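Local coordinates for sulfate transporter sulfate transporter family protein (Wolinella succinogenes, PDB 4DGF) that forms the STAS domain of a SulP-family membrane protein that probably carries sulfate or related anions across the membrane by exchange, at residues G36-L41 / D66-H71; V54-M59 / D119-Y124; A99-R102 / I106-L109. One frame throughout, in Å; residues are numbered along the deposited sequence. Where two conformers were deposited one is given.

Contact 1 of 3, residues G36-L41 / D66-H71; sequences GVADRL and DATGMH. With FMT (formic acid), chain D.
Ala38 and Thr68 meet where two neighbouring helices of the STAS domain, 35-41 and the start of 67-83, lie side by side, a worked example of how small residues let helices come close. Ala38 directs its CB at the second helix, where the methyl rests 3.9 Å from Thr68 O and 4.1 Å from Thr68 CG2. Opposite it stands Gly69, and the CA atoms of Ala38 and Gly69 are 5.3 Å apart. No hydrogen bond crosses the junction; a methyl lies against a carbonyl oxygen and the methyl of a threonine, and Ala72, one turn further along, receives the same alanine methyl.

Arg40 leaves the first helix elsewhere and grips a formic acid molecule, probably from the crystallisation liquor. Its CB passes 3.7 Å from O1 of the ligand and its CD 3.6 Å from the same oxygen. A bend about the CG-CD bond (chi3 -62°) then brings NE round to the ligand, where it donates to O1 at 2.7 Å in a nearly straight bond (174°). At the tip NH2 donates to O2 at 2.9 Å, slightly less straight, so the ligand carbon sits at the guanidinium edge, in its plane. One face of the guanidinium lies over Gly36 O and Val37 N, offset toward the rim, and the ligand is also held by Tyr27 OH and Asn30 N.

On the other side of the contact, the N-cap residue Asp66 fixes the first turn of helix 67-83: Gly69 N donates to Asp66 OD1 at 2.7 Å, meeting the syn side of the carboxylate from 30° out of its plane.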
loop_
_atom_site.group_PDB
_atom_site.type_symbol
_atom_site.label_atom_id
_atom_site.label_comp_id
_atom_site.label_asym_id
_atom_site.label_seq_id
_atom_site.Cartn_x
_atom_site.Cartn_y
_atom_site.Cartn_z
ATOM N N GLY A 36 2.599 -9.691 13.033
ATOM C CA GLY A 36 1.844 -10.728 12.164
ATOM C C GLY A 36 1.810 -10.280 10.709
ATOM O O GLY A 36 2.150 -11.041 9.763
ATOM N N VAL A 37 1.326 -9.045 10.472
ATOM C CA VAL A 37 1.232 -8.471 9.140
ATOM C C VAL A 37 2.654 -8.339 8.592
ATOM O O VAL A 37 2.937 -8.651 7.414
ATOM C CB VAL A 37 0.588 -7.162 9.170
ATOM C CG1 VAL A 37 0.660 -6.388 7.866
ATOM C CG2 VAL A 37 -0.842 -7.249 9.671
ATOM N N ALA A 38 3.532 -7.813 9.416
ATOM C CA ALA A 38 4.929 -7.676 8.912
ATOM C C ALA A 38 5.453 -9.018 8.348
ATOM O O ALA A 38 6.049 -8.992 7.306
ATOM C CB ALA A 38 5.795 -7.118 10.026
ATOM N N ASP A 39 5.243 -10.118 9.024
ATOM C CA ASP A 39 5.762 -11.442 8.602
ATOM C C ASP A 39 5.148 -11.832 7.250
ATOM O O ASP A 39 5.771 -12.495 6.418
ATOM C CB ASP A 39 5.376 -12.512 9.615
ATOM C CG ASP A 39 6.568 -13.142 10.268
ATOM O OD1 ASP A 39 7.407 -13.658 9.454
ATOM O OD2 ASP A 39 6.635 -13.140 11.568
ATOM N N ARG A 40 3.903 -11.460 7.059
ATOM C CA ARG A 40 3.206 -11.803 5.772
ATOM C C ARG A 40 3.568 -10.868 4.593
ATOM O O ARG A 40 3.749 -11.329 3.453
ATOM C CB ARG A 40 1.725 -11.779 5.970
ATOM C CG ARG A 40 1.263 -12.875 6.878
ATOM C CD ARG A 40 -0.246 -12.904 6.993
ATOM N NE ARG A 40 -0.918 -11.733 7.555
ATOM C CZ ARG A 40 -1.284 -11.597 8.813
ATOM N NH1 ARG A 40 -1.053 -12.548 9.790
ATOM N NH2 ARG A 40 -1.970 -10.549 9.143
ATOM N N LEU A 41 3.812 -9.591 4.848
ATOM C CA LEU A 41 4.152 -8.670 3.768
ATOM C C LEU A 41 5.625 -8.875 3.270
ATOM O O LEU A 41 5.987 -8.619 2.068
ATOM C CB LEU A 41 3.962 -7.201 4.185
ATOM C CG LEU A 41 4.262 -6.149 3.085
ATOM C CD1 LEU A 41 3.353 -6.332 1.823
ATOM C CD2 LEU A 41 4.078 -4.769 3.751
ATOM N N ASP A 66 3.157 -0.522 14.598
ATOM C CA ASP A 66 4.210 -0.315 15.585
ATOM C C ASP A 66 5.597 -0.262 14.902
ATOM O O ASP A 66 5.681 -0.122 13.646
ATOM C CB ASP A 66 4.133 -1.476 16.549
ATOM C CG ASP A 66 4.740 -2.781 15.995
ATOM O OD1 ASP A 66 4.683 -3.000 14.746
ATOM O OD2 ASP A 66 5.169 -3.691 16.797
ATOM N N ALA A 67 6.672 -0.377 15.689
ATOM C CA ALA A 67 7.974 -0.229 15.076
ATOM C C ALA A 67 8.278 -1.417 14.078
ATOM O O ALA A 67 8.987 -1.232 13.085
ATOM C CB ALA A 67 9.036 -0.168 16.149
ATOM N N THR A 68 7.833 -2.643 14.422
ATOM C CA THR A 68 8.079 -3.781 13.579
ATOM C C THR A 68 7.304 -3.639 12.289
ATOM O O THR A 68 7.798 -3.948 11.201
ATOM C CB THR A 68 7.635 -5.041 14.378
ATOM O OG1 THR A 68 8.540 -5.238 15.494
ATOM C CG2 THR A 68 7.735 -6.351 13.510
ATOM N N GLY A 69 6.002 -3.289 12.392
ATOM C CA GLY A 69 5.187 -2.943 11.204
ATOM C C GLY A 69 5.858 -1.856 10.315
ATOM O O GLY A 69 5.930 -1.949 9.107
HETATM N N MSE A 70 6.338 -0.773 10.971
HETATM C CA MSE A 70 6.884 0.328 10.174
HETATM C C MSE A 70 8.191 -0.174 9.529
HETATM O O MSE A 70 8.441 0.131 8.354
HETATM C CB MSE A 70 7.142 1.433 11.197
HETATM C CG MSE A 70 7.616 2.709 10.437
HETATM SE SE MSE A 70 6.323 3.531 9.213
HETATM C CE MSE A 70 7.126 3.050 7.525
ATOM N N HIS A 71 8.947 -1.016 10.246
ATOM C CA HIS A 71 10.151 -1.505 9.584
ATOM C C HIS A 71 9.825 -2.335 8.338
ATOM O O HIS A 71 10.426 -2.165 7.284
ATOM C CB HIS A 71 10.972 -2.334 10.562
ATOM C CG HIS A 71 12.195 -2.932 9.929
ATOM N ND1 HIS A 71 12.253 -4.227 9.589
ATOM C CD2 HIS A 71 13.385 -2.330 9.504
ATOM C CE1 HIS A 71 13.516 -4.470 8.995
ATOM N NE2 HIS A 71 14.168 -3.306 8.948
HETATM C C FMT D . -2.412 -9.126 5.718
HETATM O O1 FMT D . -1.290 -9.654 5.794
HETATM O O2 FMT D . -3.001 -8.990 6.862
#

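Contact 2 of 3, residues V54-M59 / D119-Y124; sequences VFILRM and DKALAY
Ile56, in the middle strand of the parallel sheet of this STAS domain, packs against Ala121 and Leu122 of helix 118-130, a standard case of a helix laid on the face of an alpha/beta sheet. Alternation along strand 54-58 sorts its side chains: Phe55 faces the other layer, where its ring meets Phe76 of helix 67-83 edge-to-face, while Ile56 faces the C-terminal helix.

The tight part is small and made by hydrocarbon side chains, with one carbonyl oxygen beside them. CG1 of Ile56 leaves beside the backbone N (chi1 -55°) and the chain then runs fully extended (chi2 -177°), which carries CD1 out to the helix. There CD1 lies 3.7 Å from Leu122 CD2, the two side chains crossing at about a right angle. The other branch, CG2, is 4.2 Å from Ala121 CB, and CD1 is the same 4.2 Å from Ala121 O. Ala121 is short enough to let the backbone settle over the isoleucine, with the CA atoms of Ile56 and Ala121 7.4 Å apart. Ile56 was modelled in two conformers, so these side-chain distances, at CD1 and CG2 alike, hold for the given conformer and are less certain for the other.

Away from this patch the helix is solvent-exposed. Lys120 and Ala123 lie too far from the strand to touch it, and Lys120 pairs with Asp116 and the partly exposed Asp119 with Lys18 in salt bridges. Beyond Ile56 the strand also bears a buried charge, Arg58, whose guanidinium does not reach the helix segment. Its NH1 is satisfied near the N-terminus, hydrogen-bonding both the side-chain hydroxyl OG1 of Thr15 and the main-chain oxygen of Asp13.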
loop_
_atom_site.group_PDB
_atom_site.type_symbol
_atom_site.label_atom_id
_atom_site.label_comp_id
_atom_site.label_asym_id
_atom_site.label_seq_id
_atom_site.Cartn_x
_atom_site.Cartn_y
_atom_site.Cartn_z
ATOM N N VAL A 54 2.253 -1.181 -10.552
ATOM C CA VAL A 54 1.698 -0.377 -9.385
ATOM C C VAL A 54 1.262 -1.400 -8.343
ATOM O O VAL A 54 0.662 -2.415 -8.714
ATOM C CB VAL A 54 0.491 0.464 -9.763
ATOM C CG1 VAL A 54 -0.030 1.318 -8.608
ATOM C CG2 VAL A 54 0.779 1.410 -10.973
ATOM N N PHE A 55 1.555 -1.113 -7.055
ATOM C CA PHE A 55 1.175 -1.969 -5.990
ATOM C C PHE A 55 0.394 -1.098 -5.031
ATOM O O PHE A 55 0.961 -0.080 -4.544
ATOM C CB PHE A 55 2.453 -2.591 -5.300
ATOM C CG PHE A 55 2.196 -3.677 -4.365
ATOM C CD1 PHE A 55 2.478 -4.999 -4.736
ATOM C CD2 PHE A 55 1.602 -3.388 -3.127
ATOM C CE1 PHE A 55 2.093 -6.078 -3.867
ATOM C CE2 PHE A 55 1.353 -4.449 -2.207
ATOM C CZ PHE A 55 1.618 -5.790 -2.615
ATOM N N ILE A 56 -0.832 -1.535 -4.703
ATOM C CA ILE A 56 -1.661 -0.770 -3.780
ATOM C C ILE A 56 -1.710 -1.549 -2.490
ATOM O O ILE A 56 -2.168 -2.694 -2.437
ATOM C CB ILE A 56 -3.084 -0.532 -4.342
ATOM C CG1 ILE A 56 -2.990 0.121 -5.716
ATOM C CG2 ILE A 56 -3.924 0.308 -3.306
ATOM C CD1 ILE A 56 -4.294 0.476 -6.365
ATOM N N LEU A 57 -1.303 -0.888 -1.407
ATOM C CA LEU A 57 -1.462 -1.511 -0.117
ATOM C C LEU A 57 -2.703 -0.887 0.524
ATOM O O LEU A 57 -2.725 0.399 0.743
ATOM C CB LEU A 57 -0.204 -1.133 0.678
ATOM C CG LEU A 57 0.022 -1.962 1.857
ATOM C CD1 LEU A 57 0.338 -3.431 1.549
ATOM C CD2 LEU A 57 1.279 -1.398 2.559
ATOM N N ARG A 58 -3.747 -1.702 0.680
ATOM C CA ARG A 58 -4.969 -1.260 1.243
ATOM C C ARG A 58 -4.917 -1.235 2.749
ATOM O O ARG A 58 -4.809 -2.340 3.395
ATOM C CB ARG A 58 -6.223 -2.139 0.808
ATOM C CG ARG A 58 -6.425 -1.981 -0.703
ATOM C CD ARG A 58 -7.782 -2.493 -1.145
ATOM N NE ARG A 58 -8.867 -1.659 -0.570
ATOM C CZ ARG A 58 -10.168 -1.845 -0.744
ATOM N NH1 ARG A 58 -10.646 -2.828 -1.550
ATOM N NH2 ARG A 58 -10.991 -0.962 -0.202
HETATM N N MSE A 59 -5.172 -0.060 3.307
HETATM C CA MSE A 59 -4.898 0.135 4.745
HETATM C C MSE A 59 -6.149 0.610 5.448
HETATM O O MSE A 59 -6.060 1.187 6.530
HETATM C CB MSE A 59 -3.696 1.120 4.902
HETATM C CG MSE A 59 -2.423 0.617 4.186
HETATM SE SE MSE A 59 -0.883 1.709 4.679
HETATM C CE MSE A 59 -0.375 0.698 6.341
ATOM N N ASP A 119 -10.908 4.079 -4.258
ATOM C CA ASP A 119 -11.268 4.661 -5.554
ATOM C C ASP A 119 -10.266 5.685 -6.070
ATOM O O ASP A 119 -9.994 5.751 -7.259
ATOM C CB ASP A 119 -12.630 5.310 -5.488
ATOM C CG ASP A 119 -13.775 4.320 -5.358
ATOM O OD1 ASP A 119 -13.638 3.068 -5.475
ATOM O OD2 ASP A 119 -14.904 4.812 -5.119
ATOM N N LYS A 120 -9.738 6.505 -5.186
ATOM C CA LYS A 120 -8.750 7.492 -5.594
ATOM C C LYS A 120 -7.456 6.795 -5.933
ATOM O O LYS A 120 -6.785 7.248 -6.851
ATOM C CB LYS A 120 -8.464 8.472 -4.428
ATOM C CG LYS A 120 -9.722 9.138 -3.925
ATOM C CD LYS A 120 -9.451 10.104 -2.763
ATOM C CE LYS A 120 -10.791 10.821 -2.514
ATOM N NZ LYS A 120 -10.898 11.199 -1.093
ATOM N N ALA A 121 -7.032 5.789 -5.100
ATOM C CA ALA A 121 -5.765 5.175 -5.444
ATOM C C ALA A 121 -5.851 4.499 -6.842
ATOM O O ALA A 121 -4.872 4.413 -7.612
ATOM C CB ALA A 121 -5.323 4.181 -4.348
ATOM N N LEU A 122 -6.983 3.863 -7.080
ATOM C CA LEU A 122 -7.177 3.177 -8.355
ATOM C C LEU A 122 -7.184 4.131 -9.555
ATOM O O LEU A 122 -6.613 3.800 -10.658
ATOM C CB LEU A 122 -8.488 2.396 -8.405
ATOM C CG LEU A 122 -8.341 1.015 -7.756
ATOM C CD1 LEU A 122 -9.725 0.328 -7.608
ATOM C CD2 LEU A 122 -7.346 0.020 -8.389
ATOM N N ALA A 123 -7.860 5.226 -9.353
ATOM C CA ALA A 123 -7.848 6.294 -10.414
ATOM C C ALA A 123 -6.403 6.674 -10.753
ATOM O O ALA A 123 -6.048 6.793 -11.908
ATOM C CB ALA A 123 -8.603 7.498 -9.944
ATOM N N TYR A 124 -5.566 6.950 -9.719
ATOM C CA TYR A 124 -4.179 7.191 -9.960
ATOM C C TYR A 124 -3.338 6.052 -10.558
ATOM O O TYR A 124 -2.454 6.265 -11.387
ATOM C CB TYR A 124 -3.579 7.714 -8.646
ATOM C CG TYR A 124 -2.278 8.387 -8.766
ATOM C CD1 TYR A 124 -2.160 9.557 -9.562
ATOM C CD2 TYR A 124 -1.149 7.940 -8.089
ATOM C CE1 TYR A 124 -0.946 10.229 -9.654
ATOM C CE2 TYR A 124 0.088 8.653 -8.123
ATOM C CZ TYR A 124 0.159 9.785 -8.925
ATOM O OH TYR A 124 1.339 10.495 -9.049
#

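Contact 3 of 3, residues A99-R102 / I106-L109; sequences ALNR and IEAL
The backbones of Asn101 and Ile106 come within 5.0 Å, CA to CA, and Leu100 O stands 3.6 Å from Ile106 N, yet no direct hydrogen bond crosses between the two segments. Side chains and one water do the joining instead. Ile106 is the wedge. Its CG1 lies against the main chain of the preceding helix, 3.6 Å from Asn101 N, and a bend about the CB-CG1 bond (chi2 -67°) turns CD1 toward Leu100. The methyl there comes 3.8 Å from Leu100 CB, the leucine and isoleucine side chains crossing at about a right angle.

Within the STAS domain this is the corner where helix 94-103 gives way to the short helix 105-109, and Leu100 and Ile106 fill its inner side. Leu100 goes on to meet Met70 and Leu73 of helix 67-83 and Leu89 of strand 86-90, whereas Ile106 reaches Val114 in the loop beyond. An alanine in place of Ile106 would strip away CG1, CG2 and CD1 and would probably leave a gap beside Leu100 CB and the Asn101 backbone.

The outer side is polar. With CG of Asn101 trans to the main-chain nitrogen (chi1 -155°), the amide swings across the mouth of the corner and sets OD1 3.5 Å from Ile106 CB. From there it serves a bridging water. The water donates to Asn101 OD1 at 2.8 Å and accepts from Glu107 N at 2.9 Å. Glu107 lies in the first turn of its helix, where main-chain amides generally have no helical acceptor, and the water takes that role for its N-H.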
loop_
_atom_site.group_PDB
_atom_site.type_symbol
_atom_site.label_atom_id
_atom_site.label_comp_id
_atom_site.label_asym_id
_atom_site.label_seq_id
_atom_site.Cartn_x
_atom_site.Cartn_y
_atom_site.Cartn_z
ATOM N N ALA A 99 0.783 8.792 12.211
ATOM C CA ALA A 99 1.838 7.842 12.641
ATOM C C ALA A 99 2.902 7.814 11.523
ATOM O O ALA A 99 4.092 7.932 11.776
ATOM C CB ALA A 99 1.260 6.461 12.969
ATOM N N LEU A 100 2.456 7.582 10.281
ATOM C CA LEU A 100 3.378 7.417 9.192
ATOM C C LEU A 100 4.140 8.717 8.968
ATOM O O LEU A 100 5.303 8.645 8.632
ATOM C CB LEU A 100 2.579 7.132 7.870
ATOM C CG LEU A 100 1.890 5.789 7.881
ATOM C CD1 LEU A 100 1.071 5.628 6.587
ATOM C CD2 LEU A 100 2.897 4.630 7.976
ATOM N N ASN A 101 3.517 9.873 9.175
ATOM C CA ASN A 101 4.253 11.142 9.053
ATOM C C ASN A 101 5.300 11.317 10.139
ATOM O O ASN A 101 6.499 11.631 9.804
ATOM C CB ASN A 101 3.285 12.323 9.077
ATOM C CG ASN A 101 3.878 13.551 8.366
ATOM O OD1 ASN A 101 4.625 13.448 7.347
ATOM N ND2 ASN A 101 3.576 14.711 8.903
ATOM N N ARG A 102 4.955 10.965 11.391
ATOM C CA ARG A 102 5.966 11.064 12.485
ATOM C C ARG A 102 7.129 10.098 12.286
ATOM O O ARG A 102 8.271 10.425 12.559
ATOM C CB ARG A 102 5.257 10.834 13.765
ATOM C CG ARG A 102 6.039 11.156 15.079
ATOM C CD ARG A 102 6.379 12.676 15.242
ATOM N NE ARG A 102 5.168 13.486 15.269
ATOM C CZ ARG A 102 5.131 14.835 15.111
ATOM N NH1 ARG A 102 6.265 15.547 15.015
ATOM N NH2 ARG A 102 3.974 15.462 15.103
ATOM N N ILE A 106 5.789 9.293 5.127
ATOM C CA ILE A 106 5.010 10.135 4.169
ATOM C C ILE A 106 5.995 10.955 3.300
ATOM O O ILE A 106 5.859 10.966 2.065
ATOM C CB ILE A 106 3.987 11.054 4.828
ATOM C CG1 ILE A 106 2.970 10.251 5.649
ATOM C CG2 ILE A 106 3.345 11.991 3.769
ATOM C CD1 ILE A 106 1.999 9.312 4.836
ATOM N N GLU A 107 6.982 11.601 3.907
ATOM C CA GLU A 107 7.891 12.441 3.090
ATOM C C GLU A 107 8.768 11.547 2.233
ATOM O O GLU A 107 9.196 11.957 1.153
ATOM C CB GLU A 107 8.726 13.397 3.940
ATOM C CG GLU A 107 7.910 14.334 4.820
ATOM C CD GLU A 107 8.676 15.532 5.369
ATOM O OE1 GLU A 107 9.775 15.369 5.962
ATOM O OE2 GLU A 107 8.144 16.653 5.245
ATOM N N ALA A 108 9.004 10.306 2.672
ATOM C CA ALA A 108 9.878 9.403 1.860
ATOM C C ALA A 108 9.157 8.820 0.667
ATOM O O ALA A 108 9.727 8.650 -0.445
ATOM C CB ALA A 108 10.478 8.284 2.696
ATOM N N LEU A 109 7.867 8.527 0.858
ATOM C CA LEU A 109 7.097 7.902 -0.223
ATOM C C LEU A 109 6.606 8.955 -1.181
ATOM O O LEU A 109 6.564 8.770 -2.421
ATOM C CB LEU A 109 5.853 7.215 0.403
ATOM C CG LEU A 109 5.019 6.435 -0.626
ATOM C CD1 LEU A 109 5.857 5.311 -1.276
ATOM C CD2 LEU A 109 3.801 5.910 0.072
HETATM O O HOH W 1 7.032 12.028 6.824
#

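How the contacts relate
Contact 2 lies nearest the centre of the chain and is fully buried and held by aliphatic side chains, joining the middle strand to the C-terminal helix; contacts 1 and 3 sit farther out, each joining two helices. Contact 1 also has no hydrogen bond between its segments, though a ligand and a helix cap lie alongside, while contact 3 mixes an aliphatic inner side with a water bridge at the surface. The 67-83 helix ties the outer pair together, the selenium SE of selenomethionine Met70 packing 3.8 Å from Leu100 CD2. Contacts 1 and 2 lie on opposite sides of the chain's centre and touch through Leu41 CD1 and Leu57 CD1, whereas contacts 2 and 3 do not touch.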